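Local coordinates for GTP-binding protein (Sulfolobus solfataricus P2, PDB 2QTF) that hydrolyses GTP specifically and associates with the 50S ribosomal subunit, with a possible role in protein synthesis or ribosome biogenesis, at residues A[23-28]-A[82-87]; A[89-94]-A[105-110]; A[300-305]-A[338-343]; A[329-334]-A[345-350]. All coordinates share one frame; numbering follows the deposited sequence.

Overall arrangement
The four contacts fall into two neighbouring pairs, one in the N-terminal and middle regions and one in the G domain. Interactions 1 and 2, with centres 13 Å apart, share helix 86-97 and a water that links Tyr25 to Glu82 and also binds the cadmium ion held by Glu92; they meet where Ala23 packs on Leu89 and Ile93. Interactions 3 and 4 lie 11 Å apart between centres, and a probable hydrogen bond between Asp303 OD1 and Ser334 OG (2.7 Å) ties together two loops inferred to bind GTP. The pairs lie 29 to 33 Å apart, centre to centre. Interaction 2 approaches the nucleotide site, the side chains of Phe94 and Val234, a predicted GTP-binding residue, being about 4 Å apart.

Interaction 1: residues A[23-28]-A[82-87]; sequences ANYKVT and EVLDKI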
loop_
_atom_site.group_PDB
_atom_site.type_symbol
_atom_site.label_atom_id
_atom_site.label_comp_id
_atom_site.label_asym_id
_atom_site.label_seq_id
_atom_site.Cartn_x
_atom_site.Cartn_y
_atom_site.Cartn_z
ATOM N N ALA A 23 -0.517 -1.689 -6.474
ATOM C CA ALA A 23 -1.045 -0.844 -7.495
ATOM C C ALA A 23 -1.727 -1.662 -8.619
ATOM O O ALA A 23 -1.944 -1.089 -9.669
ATOM C CB ALA A 23 0.104 0.112 -8.092
ATOM N N ASN A 24 -2.015 -2.929 -8.364
ATOM C CA ASN A 24 -2.760 -3.807 -9.289
ATOM C C ASN A 24 -1.968 -4.121 -10.605
ATOM O O ASN A 24 -2.571 -4.253 -11.685
ATOM C CB ASN A 24 -4.143 -3.183 -9.594
ATOM C CG ASN A 24 -5.198 -3.306 -8.309
ATOM O OD1 ASN A 24 -4.868 -3.905 -7.265
ATOM N ND2 ASN A 24 -6.436 -2.686 -8.439
ATOM N N TYR A 25 -0.630 -4.175 -10.531
ATOM C CA TYR A 25 0.185 -4.600 -11.719
ATOM C C TYR A 25 0.796 -5.957 -11.409
ATOM O O TYR A 25 1.141 -6.224 -10.264
ATOM C CB TYR A 25 1.344 -3.628 -12.024
ATOM C CG TYR A 25 0.880 -2.309 -12.539
ATOM C CD1 TYR A 25 0.682 -2.075 -13.899
ATOM C CD2 TYR A 25 0.649 -1.270 -11.662
ATOM C CE1 TYR A 25 0.229 -0.785 -14.351
ATOM C CE2 TYR A 25 0.148 -0.039 -12.117
ATOM C CZ TYR A 25 -0.030 0.204 -13.390
ATOM O OH TYR A 25 -0.488 1.476 -13.670
ATOM N N LYS A 26 0.939 -6.806 -12.442
ATOM C CA LYS A 26 1.772 -7.994 -12.400
ATOM C C LYS A 26 3.213 -7.654 -12.885
ATOM O O LYS A 26 3.364 -7.078 -13.948
ATOM C CB LYS A 26 1.141 -9.058 -13.338
ATOM C CG LYS A 26 1.954 -10.403 -13.308
ATOM C CD LYS A 26 1.305 -11.567 -14.162
ATOM C CE LYS A 26 1.969 -12.991 -13.795
ATOM N NZ LYS A 26 1.088 -14.216 -14.216
ATOM N N VAL A 27 4.250 -7.949 -12.111
ATOM C CA VAL A 27 5.604 -7.619 -12.525
ATOM C C VAL A 27 6.053 -8.694 -13.460
ATOM O O VAL A 27 6.168 -9.875 -13.025
ATOM C CB VAL A 27 6.556 -7.644 -11.377
ATOM C CG1 VAL A 27 8.029 -7.341 -11.873
ATOM C CG2 VAL A 27 6.051 -6.598 -10.201
ATOM N N THR A 28 6.219 -8.354 -14.733
ATOM C CA THR A 28 6.601 -9.417 -15.672
ATOM C C THR A 28 8.035 -9.426 -16.080
ATOM O O THR A 28 8.477 -10.406 -16.678
ATOM C CB THR A 28 5.702 -9.577 -16.870
ATOM O OG1 THR A 28 5.628 -8.354 -17.608
ATOM C CG2 THR A 28 4.271 -10.050 -16.440
ATOM N N GLU A 82 2.236 3.834 -20.235
ATOM C CA GLU A 82 2.379 4.633 -19.042
ATOM C C GLU A 82 3.766 4.404 -18.484
ATOM O O GLU A 82 4.283 3.259 -18.526
ATOM C CB GLU A 82 1.344 4.092 -18.045
ATOM C CG GLU A 82 1.289 4.826 -16.599
ATOM C CD GLU A 82 -0.191 5.241 -16.118
ATOM O OE1 GLU A 82 -0.460 6.348 -15.425
ATOM O OE2 GLU A 82 -1.088 4.462 -16.497
ATOM N N VAL A 83 4.379 5.453 -17.945
ATOM C CA VAL A 83 5.574 5.238 -17.102
ATOM C C VAL A 83 5.234 5.795 -15.680
ATOM O O VAL A 83 4.655 6.905 -15.567
ATOM C CB VAL A 83 6.903 5.878 -17.720
ATOM C CG1 VAL A 83 6.744 7.414 -18.040
ATOM C CG2 VAL A 83 8.019 5.822 -16.721
ATOM N N LEU A 84 5.579 5.042 -14.646
ATOM C CA LEU A 84 5.377 5.491 -13.259
ATOM C C LEU A 84 6.781 5.520 -12.712
ATOM O O LEU A 84 7.468 4.518 -12.809
ATOM C CB LEU A 84 4.593 4.429 -12.472
ATOM C CG LEU A 84 3.147 4.218 -13.023
ATOM C CD1 LEU A 84 2.446 3.010 -12.191
ATOM C CD2 LEU A 84 2.370 5.562 -12.960
ATOM N N ASP A 85 7.154 6.608 -12.021
ATOM C CA ASP A 85 8.336 6.532 -11.173
ATOM C C ASP A 85 7.858 6.218 -9.725
ATOM O O ASP A 85 6.684 5.843 -9.487
ATOM C CB ASP A 85 9.210 7.808 -11.288
ATOM C CG ASP A 85 8.631 9.025 -10.558
ATOM O OD1 ASP A 85 7.413 8.977 -10.194
ATOM O OD2 ASP A 85 9.382 10.027 -10.410
ATOM N N LYS A 86 8.748 6.384 -8.741
ATOM C CA LYS A 86 8.375 5.908 -7.402
ATOM C C LYS A 86 7.239 6.742 -6.789
ATOM O O LYS A 86 6.363 6.180 -6.120
ATOM C CB LYS A 86 9.557 6.068 -6.418
ATOM C CG LYS A 86 9.155 5.629 -4.990
ATOM C CD LYS A 86 10.461 5.690 -4.115
ATOM C CE LYS A 86 10.113 5.463 -2.645
ATOM N NZ LYS A 86 11.133 6.124 -1.644
ATOM N N ILE A 87 7.253 8.024 -7.067
ATOM C CA ILE A 87 6.182 8.940 -6.623
ATOM C C ILE A 87 4.846 8.590 -7.277
ATOM O O ILE A 87 3.884 8.466 -6.592
ATOM C CB ILE A 87 6.570 10.433 -6.777
ATOM C CG1 ILE A 87 7.762 10.682 -5.819
ATOM C CG2 ILE A 87 5.378 11.373 -6.622
ATOM C CD1 ILE A 87 7.902 11.965 -5.350
HETATM O O HOH W 1 -2.429 3.624 -14.110
#
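The ring of Tyr25 is met by Leu84 obliquely, its methyl CD1 lying 3.8 Å from Tyr25 CE2, while Ala23 CB of the ring's own segment sits at the edge, in the ring plane. The other flat group, the carboxylate of Glu82, is turned 83° from the ring. Tyr25 and Leu84 reach toward one another from opposite directions, and the same Leu84 CD1 also approaches Tyr25 OH at 3.6 Å. With CG beside the backbone N and anti to the carbonyl carbon (chi1 -70°), the tyrosine extends its hydroxyl toward the far strand. Tyr25 OH and Glu82 OE2, 4.2 Å apart, do not bond directly; a water bridges them, 2.9 Å from Tyr25 OH and 2.9 Å from Glu82 OE2, to which it donates.

Strands 25-31 and 82-84 are the two outer strands of a four-stranded parallel sheet with order 2-1-3-4, so the side chains meet across the strands between them. Tyr25 also touches Thr59 and Ile61 of strand 59-62, and its hydroxyl is hydrogen-bonded to Lys2 NZ. Asn24, with its positive phi, closes the preceding helix in a Schellman motif.

The tyrosine thus joins two chemistries: its ring flank is apolar against Leu84, whereas its hydroxyl enters a hydrated polar network. Because the bridging water is also a cadmium ligand, the metal would probably polarise it and favour its donation to the glutamate.

Interaction 2: residues A[89-94]-A[105-110]; sequences LLLEIF and MQIELA. With CD (cadmium ion), chain B.
Ile107 reaches from helix 101-121 to the C-terminal part of helix 86-97, where its CD1 methyl lies 3.6 Å from Phe94 CB. The isoleucine's other branch, CG2, lies 3.9 Å from the backbone Leu91 O. A turn beyond Ile107, Ala110 takes both methyls of Leu91, with Leu91 CD2 3.8 Å from Ala110 CB. This is the tight part. Between Leu91 CD2 and Ile107 CG2 the packing is looser, at 4.3 Å. The axes of segments 89-94 and 105-110 run nearly antiparallel at 161°, 10.1 Å apart at closest approach, forming a hairpin that links the N-terminal region to the middle region. The Phe94 ring leads away from Ile107, and both side chains touch Thr251 of helix 245-253.

Cutting Ile107 back to an alanine would probably open a gap between the helices, leaving Phe94 CB and the Leu91 carbonyl without the methyls that face them.

The hydrated side is different. Glu92 points away from the hairpin partner and, bent at chi2 (81°), chelates cadmium through OE1 (2.4 Å) and OE2 (2.2 Å), with two waters as further ligands. Helix 86-97 therefore separates its chemistries by face: hydrocarbon packing joins it to its neighbour, while ionic coordination occupies another side.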
loop_
_atom_site.group_PDB
_atom_site.type_symbol
_atom_site.label_atom_id
_atom_site.label_comp_id
_atom_site.label_asym_id
_atom_site.label_seq_id
_atom_site.Cartn_x
_atom_site.Cartn_y
_atom_site.Cartn_z
ATOM N N LEU A 89 3.966 5.848 -8.693
ATOM C CA LEU A 89 3.550 4.508 -8.290
ATOM C C LEU A 89 2.824 4.562 -6.951
ATOM O O LEU A 89 1.783 3.900 -6.721
ATOM C CB LEU A 89 4.777 3.517 -8.238
ATOM C CG LEU A 89 4.512 2.117 -7.571
ATOM C CD1 LEU A 89 3.624 1.301 -8.459
ATOM C CD2 LEU A 89 5.795 1.253 -7.190
ATOM N N LEU A 90 3.418 5.244 -5.978
ATOM C CA LEU A 90 2.754 5.234 -4.630
ATOM C C LEU A 90 1.453 6.018 -4.739
ATOM O O LEU A 90 0.484 5.652 -4.049
ATOM C CB LEU A 90 3.643 5.933 -3.543
ATOM C CG LEU A 90 4.943 5.178 -3.286
ATOM C CD1 LEU A 90 6.020 5.917 -2.394
ATOM C CD2 LEU A 90 4.700 3.812 -2.769
ATOM N N LEU A 91 1.411 7.105 -5.548
ATOM C CA LEU A 91 0.135 7.825 -5.704
ATOM C C LEU A 91 -0.945 6.898 -6.353
ATOM O O LEU A 91 -2.140 6.954 -5.999
ATOM C CB LEU A 91 0.277 9.166 -6.527
ATOM C CG LEU A 91 1.023 10.255 -5.682
ATOM C CD1 LEU A 91 1.455 11.336 -6.667
ATOM C CD2 LEU A 91 0.002 10.712 -4.573
ATOM N N GLU A 92 -0.518 6.060 -7.317
ATOM C CA GLU A 92 -1.459 4.996 -7.852
ATOM C C GLU A 92 -2.014 4.039 -6.769
ATOM O O GLU A 92 -3.228 3.806 -6.732
ATOM C CB GLU A 92 -0.756 4.207 -9.021
ATOM C CG GLU A 92 -1.741 3.188 -9.662
ATOM C CD GLU A 92 -2.657 3.946 -10.675
ATOM O OE1 GLU A 92 -2.295 5.154 -10.957
ATOM O OE2 GLU A 92 -3.648 3.358 -11.242
ATOM N N ILE A 93 -1.138 3.535 -5.866
ATOM C CA ILE A 93 -1.549 2.686 -4.715
ATOM C C ILE A 93 -2.597 3.438 -3.896
ATOM O O ILE A 93 -3.664 2.922 -3.566
ATOM C CB ILE A 93 -0.313 2.336 -3.828
ATOM C CG1 ILE A 93 0.646 1.477 -4.652
ATOM C CG2 ILE A 93 -0.777 1.702 -2.481
ATOM C CD1 ILE A 93 1.979 1.252 -3.960
ATOM N N PHE A 94 -2.327 4.694 -3.663
ATOM C CA PHE A 94 -3.264 5.503 -2.810
ATOM C C PHE A 94 -4.610 5.644 -3.512
ATOM O O PHE A 94 -5.660 5.442 -2.883
ATOM C CB PHE A 94 -2.683 6.876 -2.426
ATOM C CG PHE A 94 -1.295 6.847 -1.724
ATOM C CD1 PHE A 94 -0.810 5.725 -1.099
ATOM C CD2 PHE A 94 -0.599 8.072 -1.595
ATOM C CE1 PHE A 94 0.465 5.723 -0.513
ATOM C CE2 PHE A 94 0.712 8.121 -0.950
ATOM C CZ PHE A 94 1.230 6.950 -0.421
ATOM N N MET A 105 -8.945 14.127 -3.437
ATOM C CA MET A 105 -8.460 15.449 -3.669
ATOM C C MET A 105 -6.971 15.581 -3.338
ATOM O O MET A 105 -6.244 16.284 -4.071
ATOM C CB MET A 105 -9.311 16.414 -2.800
ATOM C CG MET A 105 -10.771 16.640 -3.432
ATOM S SD MET A 105 -11.676 17.593 -2.122
ATOM C CE MET A 105 -10.882 19.098 -2.573
ATOM N N GLN A 106 -6.511 14.988 -2.212
ATOM C CA GLN A 106 -5.064 15.151 -1.889
ATOM C C GLN A 106 -4.232 14.417 -2.944
ATOM O O GLN A 106 -3.097 14.809 -3.246
ATOM C CB GLN A 106 -4.691 14.494 -0.563
ATOM C CG GLN A 106 -5.219 15.290 0.647
ATOM C CD GLN A 106 -4.383 16.542 0.988
ATOM O OE1 GLN A 106 -4.703 17.243 1.954
ATOM N NE2 GLN A 106 -3.399 16.855 0.206
ATOM N N ILE A 107 -4.746 13.270 -3.417
ATOM C CA ILE A 107 -3.990 12.495 -4.442
ATOM C C ILE A 107 -3.942 13.294 -5.752
ATOM O O ILE A 107 -2.927 13.430 -6.386
ATOM C CB ILE A 107 -4.690 11.066 -4.672
ATOM C CG1 ILE A 107 -4.466 10.221 -3.380
ATOM C CG2 ILE A 107 -4.060 10.359 -6.026
ATOM C CD1 ILE A 107 -5.482 9.101 -3.130
ATOM N N GLU A 108 -5.056 13.868 -6.156
ATOM C CA GLU A 108 -5.054 14.580 -7.400
ATOM C C GLU A 108 -4.134 15.851 -7.277
ATOM O O GLU A 108 -3.417 16.220 -8.233
ATOM C CB GLU A 108 -6.464 15.102 -7.727
ATOM C CG GLU A 108 -6.268 15.823 -9.148
ATOM C CD GLU A 108 -7.477 16.376 -9.738
ATOM O OE1 GLU A 108 -7.341 16.796 -10.933
ATOM O OE2 GLU A 108 -8.536 16.390 -9.012
ATOM N N LEU A 109 -4.221 16.506 -6.133
ATOM C CA LEU A 109 -3.338 17.692 -5.794
ATOM C C LEU A 109 -1.850 17.293 -5.933
ATOM O O LEU A 109 -1.072 17.955 -6.617
ATOM C CB LEU A 109 -3.642 18.157 -4.340
ATOM C CG LEU A 109 -2.722 19.375 -3.920
ATOM C CD1 LEU A 109 -2.915 20.622 -4.902
ATOM C CD2 LEU A 109 -3.046 19.743 -2.469
ATOM N N ALA A 110 -1.456 16.176 -5.328
ATOM C CA ALA A 110 -0.067 15.700 -5.447
ATOM C C ALA A 110 0.329 15.351 -6.886
ATOM O O ALA A 110 1.484 15.598 -7.325
ATOM C CB ALA A 110 0.193 14.509 -4.494
HETATM CD CD CD B . -4.050 5.043 -12.640
HETATM O O HOH W 2 -2.461 6.799 -13.371
HETATM O O HOH W 1 -2.429 3.624 -14.110
#

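Interaction 3: residues A[300-305]-A[338-343]; sequences NKIDKI and RTNLEL
Ile302 points its CD1 methyl at two consecutive residues, meeting Thr339 obliquely and Asn340 at about a right angle. The apolar touch is methyl to methyl, Ile302 CD1 lying 3.9 Å from Thr339 CG2. Beside it the Asn340 amide comes within 4.2 Å of the same CD1 through ND2, a van der Waals approach. Ile302 reaches this place with CG1 in the crowded position between the backbone N and the carbonyl carbon (chi1 68°), the rest of the chain extended. On the other side, Thr339 has CG2 anti to its backbone N, which presents the methyl rather than the hydroxyl to the isoleucine.

Asn340 occupies the N-cap position of helix 341-355, yet its side chain makes no capping bond; ND2 instead donates to Pro332 O, and Ile302 also touches Pro332. Just before it, Arg338 and Thr339 form a G1 beta bulge facing Ser334.

Asn300, Lys301, Ile302 and Asp303 form the NKxD motif of the G domain, inferred to bind GTP, and Ile302 is its variable position. Its neighbours carry the polar links: Asn300 OD1 accepts from Ala335 N and Asp303 OD1 pairs with Ser334 OG, both partners lying in the other loop of the inferred site.

The division of labour is clear: Asn300 and Asp303 use hydrogen bonds to join the two loops, while the variable residue contributes a modest hydrophobic contact at the surface, with Asn340 ND2 satisfied by the Pro332 carbonyl.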
loop_
_atom_site.group_PDB
_atom_site.type_symbol
_atom_site.label_atom_id
_atom_site.label_comp_id
_atom_site.label_asym_id
_atom_site.label_seq_id
_atom_site.Cartn_x
_atom_site.Cartn_y
_atom_site.Cartn_z
ATOM N N ASN A 300 1.799 -13.306 10.831
ATOM C CA ASN A 300 1.692 -13.993 9.574
ATOM C C ASN A 300 3.046 -14.556 9.096
ATOM O O ASN A 300 4.078 -14.242 9.718
ATOM C CB ASN A 300 1.151 -12.996 8.521
ATOM C CG ASN A 300 0.697 -13.684 7.228
ATOM O OD1 ASN A 300 0.196 -14.817 7.207
ATOM N ND2 ASN A 300 0.910 -13.015 6.120
ATOM N N LYS A 301 2.978 -15.416 8.068
ATOM C CA LYS A 301 4.109 -16.051 7.355
ATOM C C LYS A 301 4.833 -17.011 8.274
ATOM O O LYS A 301 6.054 -17.241 8.102
ATOM C CB LYS A 301 5.093 -14.975 6.853
ATOM C CG LYS A 301 4.481 -13.961 5.968
ATOM C CD LYS A 301 5.629 -13.152 5.268
ATOM C CE LYS A 301 5.018 -12.090 4.433
ATOM N NZ LYS A 301 6.027 -11.419 3.503
ATOM N N ILE A 302 4.101 -17.599 9.235
ATOM C CA ILE A 302 4.704 -18.428 10.260
ATOM C C ILE A 302 5.340 -19.713 9.681
ATOM O O ILE A 302 6.139 -20.373 10.386
ATOM C CB ILE A 302 3.705 -18.881 11.357
ATOM C CG1 ILE A 302 2.612 -19.911 10.764
ATOM C CG2 ILE A 302 3.221 -17.620 12.201
ATOM C CD1 ILE A 302 1.587 -20.442 11.844
ATOM N N ASP A 303 4.977 -20.065 8.451
ATOM C CA ASP A 303 5.614 -21.197 7.788
ATOM C C ASP A 303 7.120 -20.966 7.532
ATOM O O ASP A 303 7.908 -21.942 7.510
ATOM C CB ASP A 303 4.896 -21.542 6.466
ATOM C CG ASP A 303 4.815 -20.365 5.496
ATOM O OD1 ASP A 303 4.148 -19.298 5.795
ATOM O OD2 ASP A 303 5.375 -20.548 4.384
ATOM N N LYS A 304 7.489 -19.684 7.363
ATOM C CA LYS A 304 8.847 -19.271 7.007
ATOM C C LYS A 304 9.706 -18.859 8.188
ATOM O O LYS A 304 10.829 -18.426 7.977
ATOM C CB LYS A 304 8.783 -18.127 5.983
ATOM C CG LYS A 304 8.478 -18.659 4.570
ATOM C CD LYS A 304 7.811 -17.629 3.641
ATOM C CE LYS A 304 7.635 -18.226 2.189
ATOM N NZ LYS A 304 8.738 -17.802 1.268
ATOM N N ILE A 305 9.190 -18.912 9.414
ATOM C CA ILE A 305 9.966 -18.552 10.622
ATOM C C ILE A 305 11.324 -19.336 10.740
ATOM O O ILE A 305 12.421 -18.715 10.822
ATOM C CB ILE A 305 9.132 -18.831 11.872
ATOM C CG1 ILE A 305 8.267 -17.639 12.232
ATOM C CG2 ILE A 305 10.020 -19.147 13.104
ATOM C CD1 ILE A 305 7.629 -17.851 13.600
ATOM N N ARG A 338 -1.959 -21.591 4.360
ATOM C CA ARG A 338 -3.312 -21.804 4.866
ATOM C C ARG A 338 -3.162 -22.515 6.200
ATOM O O ARG A 338 -3.744 -23.623 6.375
ATOM C CB ARG A 338 -4.149 -22.735 3.855
ATOM C CG ARG A 338 -4.750 -22.089 2.580
ATOM C CD ARG A 338 -5.096 -23.151 1.392
ATOM N NE ARG A 338 -3.868 -23.263 0.623
ATOM C CZ ARG A 338 -3.233 -24.339 0.216
ATOM N NH1 ARG A 338 -3.755 -25.539 0.311
ATOM N NH2 ARG A 338 -2.086 -24.181 -0.419
ATOM N N THR A 339 -2.315 -22.003 7.100
ATOM C CA THR A 339 -2.234 -22.557 8.429
ATOM C C THR A 339 -3.039 -21.682 9.335
ATOM O O THR A 339 -2.849 -20.420 9.366
ATOM C CB THR A 339 -0.731 -22.498 8.925
ATOM O OG1 THR A 339 0.069 -23.025 7.888
ATOM C CG2 THR A 339 -0.569 -23.254 10.119
ATOM N N ASN A 340 -3.840 -22.331 10.149
ATOM C CA ASN A 340 -4.681 -21.682 11.200
ATOM C C ASN A 340 -5.726 -20.806 10.622
ATOM O O ASN A 340 -6.124 -19.841 11.217
ATOM C CB ASN A 340 -3.866 -20.895 12.261
ATOM C CG ASN A 340 -3.232 -21.824 13.274
ATOM O OD1 ASN A 340 -3.846 -22.849 13.673
ATOM N ND2 ASN A 340 -1.996 -21.527 13.654
ATOM N N LEU A 341 -6.137 -21.111 9.419
ATOM C CA LEU A 341 -7.159 -20.280 8.829
ATOM C C LEU A 341 -8.559 -20.463 9.422
ATOM O O LEU A 341 -9.379 -19.498 9.474
ATOM C CB LEU A 341 -7.129 -20.468 7.329
ATOM C CG LEU A 341 -6.142 -19.407 6.738
ATOM C CD1 LEU A 341 -4.981 -18.654 7.496
ATOM C CD2 LEU A 341 -5.620 -20.071 5.645
ATOM N N GLU A 342 -8.780 -21.629 10.016
ATOM C CA GLU A 342 -10.020 -21.867 10.703
ATOM C C GLU A 342 -10.002 -21.070 11.988
ATOM O O GLU A 342 -10.984 -20.466 12.372
ATOM C CB GLU A 342 -10.233 -23.360 10.980
ATOM C CG GLU A 342 -11.608 -23.612 11.759
ATOM C CD GLU A 342 -12.916 -23.284 10.987
ATOM O OE1 GLU A 342 -12.829 -23.198 9.762
ATOM O OE2 GLU A 342 -13.997 -23.196 11.678
ATOM N N LEU A 343 -8.841 -20.997 12.643
ATOM C CA LEU A 343 -8.780 -20.077 13.801
ATOM C C LEU A 343 -9.054 -18.632 13.422
ATOM O O LEU A 343 -9.781 -17.933 14.122
ATOM C CB LEU A 343 -7.385 -20.157 14.525
ATOM C CG LEU A 343 -7.103 -19.225 15.728
ATOM C CD1 LEU A 343 -8.086 -19.407 16.861
ATOM C CD2 LEU A 343 -5.596 -19.441 16.206
#

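Interaction 4: residues A[329-334]-A[345-350]; sequences DVIPIS and RDKIYQ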
loop_
_atom_site.group_PDB
_atom_site.type_symbol
_atom_site.label_atom_id
_atom_site.label_comp_id
_atom_site.label_asym_id
_atom_site.label_seq_id
_atom_site.Cartn_x
_atom_site.Cartn_y
_atom_site.Cartn_z
ATOM N N ASP A 329 -7.352 -10.083 20.012
ATOM C CA ASP A 329 -6.558 -11.254 20.210
ATOM C C ASP A 329 -5.344 -11.160 19.351
ATOM O O ASP A 329 -5.246 -10.243 18.535
ATOM C CB ASP A 329 -7.352 -12.500 19.743
ATOM C CG ASP A 329 -6.955 -13.762 20.553
ATOM O OD1 ASP A 329 -5.855 -13.733 21.164
ATOM O OD2 ASP A 329 -7.748 -14.721 20.592
ATOM N N VAL A 330 -4.423 -12.093 19.546
ATOM C CA VAL A 330 -3.173 -12.211 18.796
ATOM C C VAL A 330 -3.060 -13.663 18.349
ATOM O O VAL A 330 -3.005 -14.549 19.242
ATOM C CB VAL A 330 -1.915 -11.785 19.686
ATOM C CG1 VAL A 330 -0.680 -11.837 18.855
ATOM C CG2 VAL A 330 -2.021 -10.316 20.156
ATOM N N ILE A 331 -3.086 -13.937 17.026
ATOM C CA ILE A 331 -3.001 -15.324 16.494
ATOM C C ILE A 331 -1.878 -15.483 15.467
ATOM O O ILE A 331 -1.589 -14.577 14.732
ATOM C CB ILE A 331 -4.368 -15.825 15.944
ATOM C CG1 ILE A 331 -4.828 -14.903 14.793
ATOM C CG2 ILE A 331 -5.407 -15.620 17.131
ATOM C CD1 ILE A 331 -6.183 -15.254 14.081
ATOM N N PRO A 332 -1.274 -16.658 15.411
ATOM C CA PRO A 332 -0.338 -16.950 14.340
ATOM C C PRO A 332 -1.044 -17.601 13.200
ATOM O O PRO A 332 -1.890 -18.545 13.429
ATOM C CB PRO A 332 0.604 -17.988 14.996
ATOM C CG PRO A 332 -0.396 -18.765 16.011
ATOM C CD PRO A 332 -1.408 -17.753 16.424
ATOM N N ILE A 333 -0.726 -17.177 11.993
ATOM C CA ILE A 333 -1.306 -17.822 10.830
ATOM C C ILE A 333 -0.268 -17.921 9.740
ATOM O O ILE A 333 0.792 -17.247 9.796
ATOM C CB ILE A 333 -2.480 -16.962 10.204
ATOM C CG1 ILE A 333 -1.905 -15.574 9.755
ATOM C CG2 ILE A 333 -3.643 -16.848 11.233
ATOM C CD1 ILE A 333 -2.948 -14.677 8.958
ATOM N N SER A 334 -0.573 -18.684 8.704
ATOM C CA SER A 334 0.163 -18.560 7.435
ATOM C C SER A 334 -0.874 -18.421 6.331
ATOM O O SER A 334 -1.563 -19.389 5.994
ATOM C CB SER A 334 1.088 -19.709 7.154
ATOM O OG SER A 334 1.484 -19.522 5.795
ATOM N N ARG A 345 -10.695 -17.473 10.768
ATOM C CA ARG A 345 -12.181 -17.454 10.591
ATOM C C ARG A 345 -12.969 -17.373 11.845
ATOM O O ARG A 345 -13.833 -16.514 11.956
ATOM C CB ARG A 345 -12.620 -18.724 9.731
ATOM C CG ARG A 345 -14.194 -18.856 9.518
ATOM C CD ARG A 345 -14.482 -20.225 8.779
ATOM N NE ARG A 345 -15.936 -20.404 8.663
ATOM C CZ ARG A 345 -16.670 -20.834 9.645
ATOM N NH1 ARG A 345 -16.056 -21.180 10.788
ATOM N NH2 ARG A 345 -17.981 -20.986 9.459
ATOM N N ASP A 346 -12.760 -18.288 12.826
ATOM C CA ASP A 346 -13.505 -18.261 14.028
ATOM C C ASP A 346 -13.303 -16.944 14.846
ATOM O O ASP A 346 -14.225 -16.433 15.496
ATOM C CB ASP A 346 -13.082 -19.388 14.918
ATOM C CG ASP A 346 -13.545 -20.796 14.361
ATOM O OD1 ASP A 346 -14.482 -20.752 13.549
ATOM O OD2 ASP A 346 -12.911 -21.804 14.717
ATOM N N LYS A 347 -12.081 -16.456 14.871
ATOM C CA LYS A 347 -11.871 -15.174 15.602
ATOM C C LYS A 347 -12.563 -13.975 14.921
ATOM O O LYS A 347 -13.128 -13.149 15.607
ATOM C CB LYS A 347 -10.389 -14.863 15.755
ATOM C CG LYS A 347 -9.695 -15.901 16.615
ATOM C CD LYS A 347 -10.109 -15.646 18.097
ATOM C CE LYS A 347 -9.548 -16.806 19.000
ATOM N NZ LYS A 347 -9.852 -16.252 20.308
ATOM N N ILE A 348 -12.591 -13.935 13.614
ATOM C CA ILE A 348 -13.373 -12.904 12.912
ATOM C C ILE A 348 -14.863 -12.982 13.170
ATOM O O ILE A 348 -15.529 -11.985 13.477
ATOM C CB ILE A 348 -13.098 -12.986 11.422
ATOM C CG1 ILE A 348 -11.640 -12.435 11.189
ATOM C CG2 ILE A 348 -14.091 -12.103 10.664
ATOM C CD1 ILE A 348 -11.163 -12.788 9.817
ATOM N N TYR A 349 -15.394 -14.208 13.135
ATOM C CA TYR A 349 -16.774 -14.407 13.609
ATOM C C TYR A 349 -16.975 -13.911 15.057
ATOM O O TYR A 349 -17.962 -13.240 15.402
ATOM C CB TYR A 349 -17.211 -15.933 13.510
ATOM C CG TYR A 349 -18.678 -16.085 13.887
ATOM C CD1 TYR A 349 -19.692 -15.695 12.966
ATOM C CD2 TYR A 349 -19.042 -16.603 15.102
ATOM C CE1 TYR A 349 -21.055 -15.826 13.294
ATOM C CE2 TYR A 349 -20.407 -16.757 15.463
ATOM C CZ TYR A 349 -21.390 -16.366 14.554
ATOM O OH TYR A 349 -22.704 -16.493 14.904
ATOM N N GLN A 350 -16.088 -14.248 15.950
ATOM C CA GLN A 350 -16.326 -13.869 17.332
ATOM C C GLN A 350 -16.231 -12.347 17.472
ATOM O O GLN A 350 -16.920 -11.731 18.262
ATOM C CB GLN A 350 -15.260 -14.448 18.247
ATOM C CG GLN A 350 -15.255 -15.990 18.539
ATOM C CD GLN A 350 -13.858 -16.487 19.084
ATOM O OE1 GLN A 350 -13.177 -15.761 19.860
ATOM N NE2 GLN A 350 -13.429 -17.697 18.644
#
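Lys347 and Asp329 form a salt bridge, with Lys347 NZ donating to Asp329 OD2 at 2.6 Å. The ammonium group meets this oxygen nearly in line with the C-O bond. The lysine starts with CG beside its backbone N (chi1 -64°) and bends again at chi2 (-74°); beyond that it is extended, so the chain turns off the helix and runs to the strand. On the way, Lys347 CG passes Ile331 CG2 at 4.3 Å, a loose apolar contact short of the charged end.

Strand 327-332 and helix 341-355 are the last strand and helix of the Ras-like G domain, and the bridge ties the helix to the edge strand of its six-stranded sheet. The loop between them includes Ser334, inferred to bind GTP.

The second carboxylate oxygen, Asp329 OD1, accepts from the next backbone amide, Val330 N, at 2.7 Å; the donor comes on the anti side, 28° out of the carboxylate plane. With both oxygens engaged, the carboxylate's rotation is restrained. With Asp329 replaced by an alanine, the Lys347 ammonium is likely to lose its countercharge and keep, among the partners described here, just the weak bond from Lys347 NZ to Gln350 OE1 (3.4 Å). Earlier in the helix, Arg345 NH1 forms salt bridges with Asp346 OD1 and with Glu342 OE2.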